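Local structure of AlgW protein (Pseudomonas aeruginosa, 7CO3) at residues 265-270 with 275-280; 59-64 with 166-171; 210-215 with 372-377. The protein is an HtrA-type protease that pairs a trypsin-like domain with a PDZ domain and probably cleaves proteins as a serine endopeptidase. The protein carries 1 engineered substitution. All blocks are in the same frame, centred on the assembly; numbering follows the deposited sequence.

Contact 2 lies within the trypsin-like part of the chain, where helix 56-62 meets the loop between strands 154-158 and 180-185. Contact 1 is local, joining helix 261-274 to the segment that leads into strand 280-281 of the PDZ sheet, and contact 3 brings a protease loop against the end of strand 366-373 of that sheet. Along the chain contact 2 closes first, and contact 1 then falls between the two halves of contact 3. Centres of contacts 1 and 3 are about 11 Å apart, and R279 touches Y212; the centre of contact 2 lies about 23 Å from that of contact 1, though L169 touches L265. Contacts 1 and 3 thus mark the domain junction.

Contact 1. Residues 265-270 with 275-280; sequences LEVMQS and GQVIRG
V277 and S270 meet near the C-terminal end of helix 261-274, at the start of the linker to the PDZ sheet. G275, the first non-helical residue, takes a positive phi, a conformation a residue without CB adopts easily. The linker then bends past the helix near V267 and S270 before leaving toward strand 280-281. V277 holds CG1 anti to its backbone N (chi1 -171°), which leaves CG2 beside that N and directed at the helix. V277 CG2 lies 4.2 Å from V267 CG1, so two branched, rigid valines share an apolar patch, V267 also leaning on L154. V277 CG2 also comes within 3.9 Å of V267 O and 4.1 Å of S270 CB. The other branch, V277 CG1, sits over one face of the R279 guanidinium, near its rim, while R279 NH1 forms a salt bridge with D149. Serine is small enough to let the linker pass close by. S270 OG, anti to the backbone N (chi1 -156°), is hydrogen-bonded with H274 ND1 and makes at most a weak bond to Q276 O at 3.5 Å. S270 O stands 3.0 Å from Q276 O, two acceptors side by side with no proton to share.

Contact 2. Residues 59-64 with 166-171; sequences VSRAAP and AMTLGR
A62 and M167 pack together between the first modelled helix, 56-62, and the loop that links the two beta-barrels of the trypsin-like fold. M167 starts with CG anti to its backbone N, then folds at chi2 (71°) and again at chi3 (66°), two bends that bring the thioether against A62. M167 SD rests 3.8 Å from A62 CB, an apolar pair, and the terminal methyl M167 CE lies against the carbonyl oxygen, 3.7 Å from A62 O. Alanine suits the place because its single methyl lets the loop come near, the CA atoms of A62 and M167 being 6.1 Å apart. Methionine supplies a flexible, polarisable chain that also reaches V110, A230 and L238, on strands of both barrels, while A62 packs on V232.

The polar side chains meet by van der Waals contact. R61 reaches out in an extended chain, and its NH1 lies 3.6 Å from T168 CG2, the two side chains crossing at a slant. T168 OG1 is equally near R61 NH1, at 3.6 Å, yet the pair is not hydrogen-bonded. The guanidinium spends its NH2 on A235 O instead, and both R61 and T168 touch N237. On the same helix S60 OG bonds to R176 of the second subunit, and V59 packs on T177 of that subunit.

The direct contact therefore rests on van der Waals packing, of the M167 thioether on A62 and of T168 on the R61 guanidinium, while the hydrogen bond of R61 goes to A235 O, in a third part of the chain.

Contact 3. Residues 210-215 with 372-377; sequences NTYEDF and GLRPPP
R374 runs straight from its backbone and then bends at chi3 (-62°), which turns the guanidinium across the end of the Y212 side chain. Y212 sets its ring anti to the carbonyl carbon and beside its own backbone N (chi1 -53°), sending the phenol oxygen toward the arginine. The two side chains thus approach from opposite directions, with ring and guanidinium planes 55° apart.

The hydroxyl stands over one face of the guanidinium, Y212 OH lying 3.0 Å above the plane of R374 and displaced toward the rim. Y212 OH is 3.2 Å from both R374 CZ and R374 NH2, but the N-H groups point along the guanidinium plane and the angle is too poor for a hydrogen bond. The attraction is probably electrostatic, an electron-rich oxygen lying against a delocalised cation. Tyrosine suits the place by offering a long, flat side chain with a polar end.

T211, the preceding residue, lays its methyl over the ring face: T211 CG2 lies 3.7 Å above the plane of the Y212 ring, over its centre, and 3.9 Å from R374 NH1. Its OG1 bonds to E151 OE1, the oxygen that also takes the salt bridge from R374 NH1. One carboxylate thus ties the protease loop to the PDZ side and probably helps to fix the guanidinium's rotation. R374 NH2 also makes a weak hydrogen bond to the backbone of the bound peptide, which places this domain junction within touch of the ligand.

Just past strand 366-373, R374 packs on W281 of the neighbouring strand 280-281, while M342 of helix 338-346 touches T211, Y212 and R374 alike.

Contact 1. Residues 265-270 with 275-280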
ATOM      1  N   LEU B 265       5.142 -26.079  -9.072  1.00 34.84           N
ATOM      2  CA  LEU B 265       5.060 -27.502  -8.740  1.00 39.93           C
ATOM      3  C   LEU B 265       5.837 -28.360  -9.742  1.00 40.78           C
ATOM      4  O   LEU B 265       6.505 -29.326  -9.345  1.00 41.46           O
ATOM      5  CB  LEU B 265       3.602 -27.951  -8.663  1.00 42.87           C
ATOM      6  CG  LEU B 265       2.733 -27.346  -7.571  1.00 41.02           C
ATOM      7  CD1 LEU B 265       1.368 -28.010  -7.479  1.00 41.82           C
ATOM      8  CD2 LEU B 265       3.476 -27.459  -6.272  1.00 47.14           C
ATOM      9  N   GLU B 266       5.758 -28.023 -11.033  1.00 38.46           N
ATOM     10  CA  GLU B 266       6.564 -28.690 -12.060  1.00 45.58           C
ATOM     11  C   GLU B 266       8.036 -28.669 -11.683  1.00 43.71           C
ATOM     12  O   GLU B 266       8.656 -29.724 -11.455  1.00 44.29           O
ATOM     13  CB  GLU B 266       6.413 -27.981 -13.409  1.00 49.69           C
ATOM     14  CG  GLU B 266       5.247 -28.347 -14.295  1.00 83.84           C
ATOM     15  CD  GLU B 266       5.016 -27.267 -15.340  1.00115.50           C
ATOM     16  OE1 GLU B 266       5.952 -26.982 -16.116  1.00127.79           O
ATOM     17  OE2 GLU B 266       3.918 -26.672 -15.356  1.00126.35           O
ATOM     18  N   VAL B 267       8.601 -27.452 -11.608  1.00 42.76           N
ATOM     19  CA  VAL B 267       9.979 -27.221 -11.190  1.00 33.10           C
ATOM     20  C   VAL B 267      10.322 -28.021  -9.943  1.00 28.61           C
ATOM     21  O   VAL B 267      11.334 -28.735  -9.920  1.00 32.59           O
ATOM     22  CB  VAL B 267      10.197 -25.715 -10.975  1.00 27.01           C
ATOM     23  CG1 VAL B 267      11.510 -25.453 -10.217  1.00 30.47           C
ATOM     24  CG2 VAL B 267      10.144 -24.978 -12.303  1.00 30.34           C
ATOM     25  N   MET B 268       9.492 -27.929  -8.898  1.00 27.06           N
ATOM     26  CA  MET B 268       9.781 -28.629  -7.645  1.00 28.95           C
ATOM     27  C   MET B 268       9.890 -30.139  -7.858  1.00 39.33           C
ATOM     28  O   MET B 268      10.801 -30.786  -7.334  1.00 33.49           O
ATOM     29  CB  MET B 268       8.695 -28.379  -6.614  1.00 31.94           C
ATOM     30  CG  MET B 268       8.993 -28.982  -5.271  1.00 33.95           C
ATOM     31  SD  MET B 268       7.587 -28.929  -4.186  1.00 39.03           S
ATOM     32  CE  MET B 268       6.273 -29.413  -5.293  1.00 45.93           C
ATOM     33  N   GLN B 269       8.931 -30.714  -8.584  1.00 41.88           N
ATOM     34  CA  GLN B 269       8.918 -32.157  -8.815  1.00 50.39           C
ATOM     35  C   GLN B 269      10.181 -32.613  -9.541  1.00 39.96           C
ATOM     36  O   GLN B 269      10.814 -33.596  -9.137  1.00 43.04           O
ATOM     37  CB  GLN B 269       7.636 -32.547  -9.558  1.00 56.31           C
ATOM     38  CG  GLN B 269       6.421 -32.525  -8.603  1.00 72.38           C
ATOM     39  CD  GLN B 269       5.050 -32.273  -9.243  1.00 74.72           C
ATOM     40  OE1 GLN B 269       4.070 -32.035  -8.530  1.00 65.78           O
ATOM     41  NE2 GLN B 269       4.966 -32.342 -10.575  1.00 74.78           N
ATOM     42  N   SER B 270      10.595 -31.878 -10.575  1.00 41.55           N
ATOM     43  CA  SER B 270      11.775 -32.281 -11.333  1.00 41.86           C
ATOM     44  C   SER B 270      13.061 -32.103 -10.538  1.00 43.83           C
ATOM     45  O   SER B 270      14.012 -32.880 -10.713  1.00 46.74           O
ATOM     46  CB  SER B 270      11.879 -31.533 -12.635  1.00 37.48           C
ATOM     47  OG  SER B 270      12.642 -32.320 -13.527  1.00 58.05           O
ATOM     48  N   GLY B 275      17.516 -33.370  -9.547  1.00 59.70           N
ATOM     49  CA  GLY B 275      18.415 -32.356  -9.015  1.00 55.14           C
ATOM     50  C   GLY B 275      18.373 -31.017  -9.720  1.00 55.57           C
ATOM     51  O   GLY B 275      18.976 -30.052  -9.232  1.00 48.59           O
ATOM     52  N   GLN B 276      17.705 -30.936 -10.855  1.00 51.55           N
ATOM     53  CA  GLN B 276      17.528 -29.714 -11.617  1.00 55.30           C
ATOM     54  C   GLN B 276      16.336 -29.975 -12.515  1.00 51.36           C
ATOM     55  O   GLN B 276      15.660 -31.000 -12.392  1.00 45.31           O
ATOM     56  CB  GLN B 276      18.785 -29.352 -12.411  1.00 81.50           C
ATOM     57  CG  GLN B 276      18.984 -30.214 -13.656  1.00 89.16           C
ATOM     58  CD  GLN B 276      20.375 -30.109 -14.268  1.00 86.71           C
ATOM     59  OE1 GLN B 276      20.537 -29.710 -15.425  1.00 81.76           O
ATOM     60  NE2 GLN B 276      21.389 -30.471 -13.486  1.00 91.07           N
ATOM     61  N   VAL B 277      16.073 -29.049 -13.420  1.00 47.68           N
ATOM     62  CA  VAL B 277      15.048 -29.248 -14.426  1.00 52.15           C
ATOM     63  C   VAL B 277      15.755 -29.424 -15.754  1.00 53.14           C
ATOM     64  O   VAL B 277      16.636 -28.630 -16.113  1.00 50.75           O
ATOM     65  CB  VAL B 277      14.030 -28.097 -14.465  1.00 47.82           C
ATOM     66  CG1 VAL B 277      12.867 -28.457 -15.383  1.00 63.42           C
ATOM     67  CG2 VAL B 277      13.549 -27.823 -13.045  1.00 54.69           C
ATOM     68  N   ILE B 278      15.392 -30.500 -16.440  1.00 55.58           N
ATOM     69  CA  ILE B 278      15.943 -30.889 -17.731  1.00 55.08           C
ATOM     70  C   ILE B 278      15.115 -30.185 -18.790  1.00 47.97           C
ATOM     71  O   ILE B 278      13.916 -30.443 -18.918  1.00 49.95           O
ATOM     72  CB  ILE B 278      15.895 -32.422 -17.898  1.00 56.28           C
ATOM     73  CG1 ILE B 278      16.454 -33.114 -16.646  1.00 54.25           C
ATOM     74  CG2 ILE B 278      16.451 -32.901 -19.255  1.00 53.06           C
ATOM     75  CD1 ILE B 278      17.902 -32.767 -16.341  1.00 63.43           C
ATOM     76  N   ARG B 279      15.718 -29.254 -19.505  1.00 48.16           N
ATOM     77  CA  ARG B 279      14.969 -28.586 -20.552  1.00 57.11           C
ATOM     78  C   ARG B 279      15.449 -29.071 -21.907  1.00 65.76           C
ATOM     79  O   ARG B 279      16.592 -29.512 -22.063  1.00 69.81           O
ATOM     80  CB  ARG B 279      15.099 -27.063 -20.460  1.00 68.29           C
ATOM     81  CG  ARG B 279      14.423 -26.531 -19.197  1.00 57.13           C
ATOM     82  CD  ARG B 279      14.599 -25.046 -18.981  1.00 51.20           C
ATOM     83  NE  ARG B 279      14.329 -24.752 -17.574  1.00 54.03           N
ATOM     84  CZ  ARG B 279      13.126 -24.463 -17.116  1.00 49.87           C
ATOM     85  NH1 ARG B 279      12.935 -24.244 -15.826  1.00 48.79           N
ATOM     86  NH2 ARG B 279      12.109 -24.394 -17.969  1.00 64.23           N
ATOM     87  N   GLY B 280      14.545 -29.026 -22.877  1.00 63.26           N
ATOM     88  CA  GLY B 280      14.969 -29.190 -24.250  1.00 68.07           C
ATOM     89  C   GLY B 280      15.694 -27.938 -24.679  1.00 73.93           C
ATOM     90  O   GLY B 280      15.210 -26.821 -24.466  1.00 75.43           O
TER

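Contact 2. Residues 59-64 with 166-171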
ATOM      1  N   VAL B  59      -5.603 -17.628   7.419  1.00 27.56           N
ATOM      2  CA  VAL B  59      -4.261 -17.481   7.999  1.00 27.45           C
ATOM      3  C   VAL B  59      -3.937 -18.675   8.894  1.00 27.34           C
ATOM      4  O   VAL B  59      -2.852 -19.255   8.819  1.00 25.63           O
ATOM      5  CB  VAL B  59      -4.132 -16.163   8.793  1.00 26.40           C
ATOM      6  CG1 VAL B  59      -2.880 -16.217   9.756  1.00 21.56           C
ATOM      7  CG2 VAL B  59      -4.125 -14.908   7.881  1.00 22.71           C
ATOM      8  N   SER B  60      -4.875 -19.041   9.768  1.00 28.77           N
ATOM      9  CA  SER B  60      -4.674 -20.196  10.636  1.00 31.27           C
ATOM     10  C   SER B  60      -4.291 -21.428   9.825  1.00 31.95           C
ATOM     11  O   SER B  60      -3.449 -22.230  10.247  1.00 28.75           O
ATOM     12  CB  SER B  60      -5.927 -20.441  11.462  1.00 34.78           C
ATOM     13  OG  SER B  60      -5.931 -19.582  12.591  1.00 41.47           O
ATOM     14  N   ARG B  61      -4.868 -21.566   8.643  1.00 28.61           N
ATOM     15  CA  ARG B  61      -4.627 -22.732   7.816  1.00 33.36           C
ATOM     16  C   ARG B  61      -3.218 -22.723   7.233  1.00 33.54           C
ATOM     17  O   ARG B  61      -2.511 -23.735   7.283  1.00 29.10           O
ATOM     18  CB  ARG B  61      -5.674 -22.755   6.704  1.00 39.30           C
ATOM     19  CG  ARG B  61      -5.979 -24.126   6.172  1.00 45.33           C
ATOM     20  CD  ARG B  61      -7.247 -24.125   5.344  1.00 53.12           C
ATOM     21  NE  ARG B  61      -7.282 -25.280   4.449  1.00 67.87           N
ATOM     22  CZ  ARG B  61      -7.753 -25.253   3.208  1.00 80.54           C
ATOM     23  NH1 ARG B  61      -7.735 -26.356   2.470  1.00 88.83           N
ATOM     24  NH2 ARG B  61      -8.243 -24.127   2.700  1.00 79.00           N
ATOM     25  N   ALA B  62      -2.790 -21.585   6.679  1.00 30.59           N
ATOM     26  CA  ALA B  62      -1.592 -21.525   5.849  1.00 26.12           C
ATOM     27  C   ALA B  62      -0.341 -21.089   6.597  1.00 26.69           C
ATOM     28  O   ALA B  62       0.750 -21.558   6.277  1.00 26.08           O
ATOM     29  CB  ALA B  62      -1.829 -20.589   4.659  1.00 29.15           C
ATOM     30  N   ALA B  63      -0.471 -20.182   7.559  1.00 24.81           N
ATOM     31  CA  ALA B  63       0.713 -19.645   8.223  1.00 31.22           C
ATOM     32  C   ALA B  63       1.629 -20.716   8.833  1.00 30.52           C
ATOM     33  O   ALA B  63       2.858 -20.550   8.745  1.00 23.47           O
ATOM     34  CB  ALA B  63       0.280 -18.627   9.276  1.00 28.47           C
ATOM     35  N   PRO B  64       1.129 -21.820   9.420  1.00 27.87           N
ATOM     36  CA  PRO B  64       2.072 -22.824   9.975  1.00 28.80           C
ATOM     37  C   PRO B  64       3.007 -23.418   8.946  1.00 27.10           C
ATOM     38  O   PRO B  64       4.109 -23.842   9.295  1.00 28.91           O
ATOM     39  CB  PRO B  64       1.149 -23.892  10.571  1.00 26.62           C
ATOM     40  CG  PRO B  64      -0.093 -23.121  10.943  1.00 31.94           C
ATOM     41  CD  PRO B  64      -0.265 -22.136   9.798  1.00 28.28           C
ATOM     42  N   ALA B 166       1.926 -29.067   6.200  1.00 41.81           N
ATOM     43  CA  ALA B 166       2.123 -28.835   4.781  1.00 41.21           C
ATOM     44  C   ALA B 166       1.035 -27.913   4.223  1.00 40.48           C
ATOM     45  O   ALA B 166      -0.127 -27.957   4.630  1.00 39.37           O
ATOM     46  CB  ALA B 166       2.172 -30.147   4.001  1.00 50.66           C
ATOM     47  N   MET B 167       1.436 -27.076   3.278  1.00 40.57           N
ATOM     48  CA  MET B 167       0.510 -26.196   2.590  1.00 41.53           C
ATOM     49  C   MET B 167      -0.465 -27.005   1.739  1.00 39.38           C
ATOM     50  O   MET B 167      -0.082 -27.978   1.086  1.00 32.24           O
ATOM     51  CB  MET B 167       1.310 -25.249   1.700  1.00 34.05           C
ATOM     52  CG  MET B 167       0.459 -24.233   1.035  1.00 34.68           C
ATOM     53  SD  MET B 167      -0.125 -23.034   2.232  1.00 33.25           S
ATOM     54  CE  MET B 167       1.431 -22.289   2.663  1.00 29.01           C
ATOM     55  N   THR B 168      -1.728 -26.590   1.742  1.00 41.93           N
ATOM     56  CA  THR B 168      -2.693 -27.070   0.760  1.00 40.08           C
ATOM     57  C   THR B 168      -2.478 -26.316  -0.539  1.00 38.53           C
ATOM     58  O   THR B 168      -2.067 -25.152  -0.531  1.00 40.38           O
ATOM     59  CB  THR B 168      -4.128 -26.846   1.237  1.00 47.71           C
ATOM     60  OG1 THR B 168      -4.306 -27.436   2.522  1.00 55.16           O
ATOM     61  CG2 THR B 168      -5.119 -27.483   0.281  1.00 66.48           C
ATOM     62  N   LEU B 169      -2.773 -26.961  -1.655  1.00 34.71           N
ATOM     63  CA  LEU B 169      -2.570 -26.337  -2.952  1.00 33.78           C
ATOM     64  C   LEU B 169      -3.860 -25.733  -3.484  1.00 33.91           C
ATOM     65  O   LEU B 169      -4.924 -26.345  -3.411  1.00 35.92           O
ATOM     66  CB  LEU B 169      -2.051 -27.356  -3.956  1.00 35.67           C
ATOM     67  CG  LEU B 169      -0.737 -28.037  -3.606  1.00 39.88           C
ATOM     68  CD1 LEU B 169      -0.508 -29.073  -4.690  1.00 39.44           C
ATOM     69  CD2 LEU B 169       0.453 -27.039  -3.525  1.00 40.65           C
ATOM     70  N   GLY B 170      -3.759 -24.521  -4.018  1.00 34.54           N
ATOM     71  CA  GLY B 170      -4.835 -23.927  -4.784  1.00 36.13           C
ATOM     72  C   GLY B 170      -4.680 -24.255  -6.258  1.00 38.67           C
ATOM     73  O   GLY B 170      -3.858 -25.076  -6.668  1.00 39.60           O
ATOM     74  N   ARG B 171      -5.481 -23.592  -7.067  1.00 46.47           N
ATOM     75  CA  ARG B 171      -5.438 -23.772  -8.514  1.00 53.09           C
ATOM     76  C   ARG B 171      -5.072 -22.432  -9.139  1.00 48.77           C
ATOM     77  O   ARG B 171      -5.903 -21.526  -9.199  1.00 46.64           O
ATOM     78  CB  ARG B 171      -6.773 -24.303  -9.020  1.00 63.36           C
ATOM     79  CG  ARG B 171      -7.070 -25.720  -8.518  1.00 55.51           C
ATOM     80  CD  ARG B 171      -8.471 -26.174  -8.932  1.00 73.46           C
ATOM     81  NE  ARG B 171      -9.479 -25.991  -7.890  1.00 77.47           N
ATOM     82  CZ  ARG B 171     -10.233 -24.901  -7.750  1.00 75.57           C
ATOM     83  NH1 ARG B 171     -11.134 -24.831  -6.775  1.00 73.32           N
ATOM     84  NH2 ARG B 171     -10.091 -23.878  -8.585  1.00 73.11           N
TER

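Contact 3. Residues 210-215 with 372-377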
ATOM      1  N   ASN B 210      12.964 -13.155 -15.267  1.00 47.47           N
ATOM      2  CA  ASN B 210      13.406 -14.535 -15.412  1.00 45.05           C
ATOM      3  C   ASN B 210      13.186 -14.982 -16.850  1.00 44.56           C
ATOM      4  O   ASN B 210      12.411 -14.373 -17.598  1.00 43.49           O
ATOM      5  CB  ASN B 210      12.662 -15.472 -14.453  1.00 45.90           C
ATOM      6  CG  ASN B 210      12.902 -15.128 -13.005  1.00 51.51           C
ATOM      7  OD1 ASN B 210      14.021 -14.811 -12.608  1.00 51.20           O
ATOM      8  ND2 ASN B 210      11.851 -15.191 -12.206  1.00 61.40           N
ATOM      9  N   THR B 211      13.880 -16.051 -17.240  1.00 41.12           N
ATOM     10  CA  THR B 211      13.710 -16.571 -18.598  1.00 43.28           C
ATOM     11  C   THR B 211      12.292 -17.097 -18.814  1.00 33.08           C
ATOM     12  O   THR B 211      11.657 -16.795 -19.827  1.00 37.11           O
ATOM     13  CB  THR B 211      14.747 -17.659 -18.892  1.00 45.34           C
ATOM     14  OG1 THR B 211      16.047 -17.062 -18.938  1.00 48.27           O
ATOM     15  CG2 THR B 211      14.470 -18.297 -20.245  1.00 43.73           C
ATOM     16  N   TYR B 212      11.770 -17.862 -17.859  1.00 39.36           N
ATOM     17  CA  TYR B 212      10.421 -18.417 -17.938  1.00 41.17           C
ATOM     18  C   TYR B 212       9.512 -17.704 -16.932  1.00 42.60           C
ATOM     19  O   TYR B 212       9.534 -18.020 -15.742  1.00 47.59           O
ATOM     20  CB  TYR B 212      10.455 -19.917 -17.695  1.00 45.67           C
ATOM     21  CG  TYR B 212      11.446 -20.643 -18.615  1.00 50.16           C
ATOM     22  CD1 TYR B 212      11.119 -20.905 -19.943  1.00 44.83           C
ATOM     23  CD2 TYR B 212      12.686 -21.075 -18.149  1.00 38.29           C
ATOM     24  CE1 TYR B 212      12.008 -21.572 -20.794  1.00 50.67           C
ATOM     25  CE2 TYR B 212      13.586 -21.751 -18.988  1.00 48.74           C
ATOM     26  CZ  TYR B 212      13.232 -21.994 -20.308  1.00 49.40           C
ATOM     27  OH  TYR B 212      14.100 -22.645 -21.153  1.00 52.26           O
ATOM     28  N   GLU B 213       8.702 -16.763 -17.422  1.00 51.55           N
ATOM     29  CA  GLU B 213       7.868 -15.900 -16.594  1.00 44.44           C
ATOM     30  C   GLU B 213       6.399 -16.173 -16.864  1.00 39.04           C
ATOM     31  O   GLU B 213       5.987 -16.295 -18.022  1.00 38.25           O
ATOM     32  CB  GLU B 213       8.135 -14.428 -16.890  1.00 38.45           C
ATOM     33  CG  GLU B 213       9.534 -14.011 -16.641  1.00 45.84           C
ATOM     34  CD  GLU B 213       9.714 -12.512 -16.790  1.00 41.98           C
ATOM     35  OE1 GLU B 213       8.983 -11.901 -17.591  1.00 43.81           O
ATOM     36  OE2 GLU B 213      10.580 -11.945 -16.090  1.00 45.56           O
ATOM     37  N   ASP B 214       5.616 -16.201 -15.793  1.00 34.57           N
ATOM     38  CA  ASP B 214       4.164 -16.315 -15.882  1.00 31.97           C
ATOM     39  C   ASP B 214       3.525 -15.700 -14.626  1.00 30.26           C
ATOM     40  O   ASP B 214       2.617 -16.267 -14.027  1.00 24.33           O
ATOM     41  CB  ASP B 214       3.762 -17.781 -16.072  1.00 34.21           C
ATOM     42  CG  ASP B 214       2.346 -17.936 -16.593  1.00 44.59           C
ATOM     43  OD1 ASP B 214       1.830 -16.964 -17.184  1.00 44.62           O
ATOM     44  OD2 ASP B 214       1.765 -19.034 -16.431  1.00 54.25           O
ATOM     45  N   PHE B 215       3.993 -14.523 -14.219  1.00 29.93           N
ATOM     46  CA  PHE B 215       3.703 -14.016 -12.877  1.00 26.26           C
ATOM     47  C   PHE B 215       2.226 -13.700 -12.667  1.00 20.69           C
ATOM     48  O   PHE B 215       1.533 -13.194 -13.547  1.00 22.90           O
ATOM     49  CB  PHE B 215       4.525 -12.756 -12.575  1.00 21.31           C
ATOM     50  CG  PHE B 215       5.990 -13.004 -12.382  1.00 25.68           C
ATOM     51  CD1 PHE B 215       6.466 -13.634 -11.231  1.00 22.56           C
ATOM     52  CD2 PHE B 215       6.906 -12.603 -13.330  1.00 30.27           C
ATOM     53  CE1 PHE B 215       7.830 -13.870 -11.054  1.00 29.27           C
ATOM     54  CE2 PHE B 215       8.279 -12.845 -13.152  1.00 31.92           C
ATOM     55  CZ  PHE B 215       8.730 -13.476 -12.020  1.00 32.20           C
ATOM     56  N   GLY B 372      19.741 -30.851 -27.530  1.00 87.35           N
ATOM     57  CA  GLY B 372      20.699 -30.812 -26.447  1.00 90.99           C
ATOM     58  C   GLY B 372      20.046 -30.529 -25.087  1.00 91.54           C
ATOM     59  O   GLY B 372      18.842 -30.301 -24.985  1.00 89.01           O
ATOM     60  N   LEU B 373      20.879 -30.579 -24.040  1.00 91.01           N
ATOM     61  CA  LEU B 373      20.538 -30.117 -22.693  1.00 88.61           C
ATOM     62  C   LEU B 373      20.873 -28.638 -22.540  1.00 98.88           C
ATOM     63  O   LEU B 373      21.966 -28.197 -22.923  1.00107.84           O
ATOM     64  CB  LEU B 373      21.337 -30.893 -21.634  1.00 87.96           C
ATOM     65  CG  LEU B 373      21.424 -30.360 -20.183  1.00 83.38           C
ATOM     66  CD1 LEU B 373      21.313 -31.474 -19.143  1.00 80.63           C
ATOM     67  CD2 LEU B 373      22.686 -29.547 -19.862  1.00 86.64           C
ATOM     68  N   ARG B 374      19.913 -27.845 -21.894  1.00 90.53           N
ATOM     69  CA  ARG B 374      20.283 -26.442 -21.745  1.00 90.74           C
ATOM     70  C   ARG B 374      21.238 -26.281 -20.569  1.00 89.97           C
ATOM     71  O   ARG B 374      20.982 -26.835 -19.495  1.00 85.97           O
ATOM     72  CB  ARG B 374      19.062 -25.568 -21.547  1.00 81.31           C
ATOM     73  CG  ARG B 374      19.411 -24.145 -21.234  1.00 82.79           C
ATOM     74  CD  ARG B 374      18.164 -23.189 -21.109  1.00 70.45           C
ATOM     75  NE  ARG B 374      17.208 -22.881 -22.160  1.00 67.01           N
ATOM     76  CZ  ARG B 374      16.842 -21.649 -22.419  1.00 70.32           C
ATOM     77  NH1 ARG B 374      17.282 -20.666 -21.664  1.00 62.55           N
ATOM     78  NH2 ARG B 374      15.992 -21.382 -23.427  1.00 65.42           N
ATOM     79  N   PRO B 375      22.368 -25.594 -20.752  1.00 95.51           N
ATOM     80  CA  PRO B 375      23.371 -25.508 -19.687  1.00102.68           C
ATOM     81  C   PRO B 375      22.815 -24.731 -18.506  1.00109.86           C
ATOM     82  O   PRO B 375      21.629 -24.378 -18.494  1.00104.31           O
ATOM     83  CB  PRO B 375      24.517 -24.737 -20.360  1.00100.17           C
ATOM     84  CG  PRO B 375      23.795 -23.843 -21.298  1.00 96.34           C
ATOM     85  CD  PRO B 375      22.709 -24.700 -21.881  1.00 92.61           C
ATOM     86  N   PRO B 376      23.615 -24.479 -17.471  1.00126.04           N
ATOM     87  CA  PRO B 376      23.291 -23.368 -16.585  1.00134.44           C
ATOM     88  C   PRO B 376      23.393 -22.073 -17.346  1.00139.15           C
ATOM     89  O   PRO B 376      24.251 -21.918 -18.241  1.00148.16           O
ATOM     90  CB  PRO B 376      24.373 -23.477 -15.490  1.00136.51           C
ATOM     91  CG  PRO B 376      24.952 -24.858 -15.626  1.00136.58           C
ATOM     92  CD  PRO B 376      24.845 -25.180 -17.067  1.00133.24           C
ATOM     93  N   PRO B 377      22.513 -21.084 -17.070  1.00112.43           N
ATOM     94  CA  PRO B 377      22.437 -19.887 -17.908  1.00 98.97           C
ATOM     95  C   PRO B 377      23.763 -19.134 -18.010  1.00 97.72           C
ATOM     96  O   PRO B 377      24.536 -19.188 -17.051  1.00100.37           O
ATOM     97  CB  PRO B 377      21.379 -19.030 -17.194  1.00 87.35           C
ATOM     98  CG  PRO B 377      21.425 -19.496 -15.770  1.00 86.60           C
ATOM     99  CD  PRO B 377      21.662 -20.973 -15.869  1.00 94.87           C
TER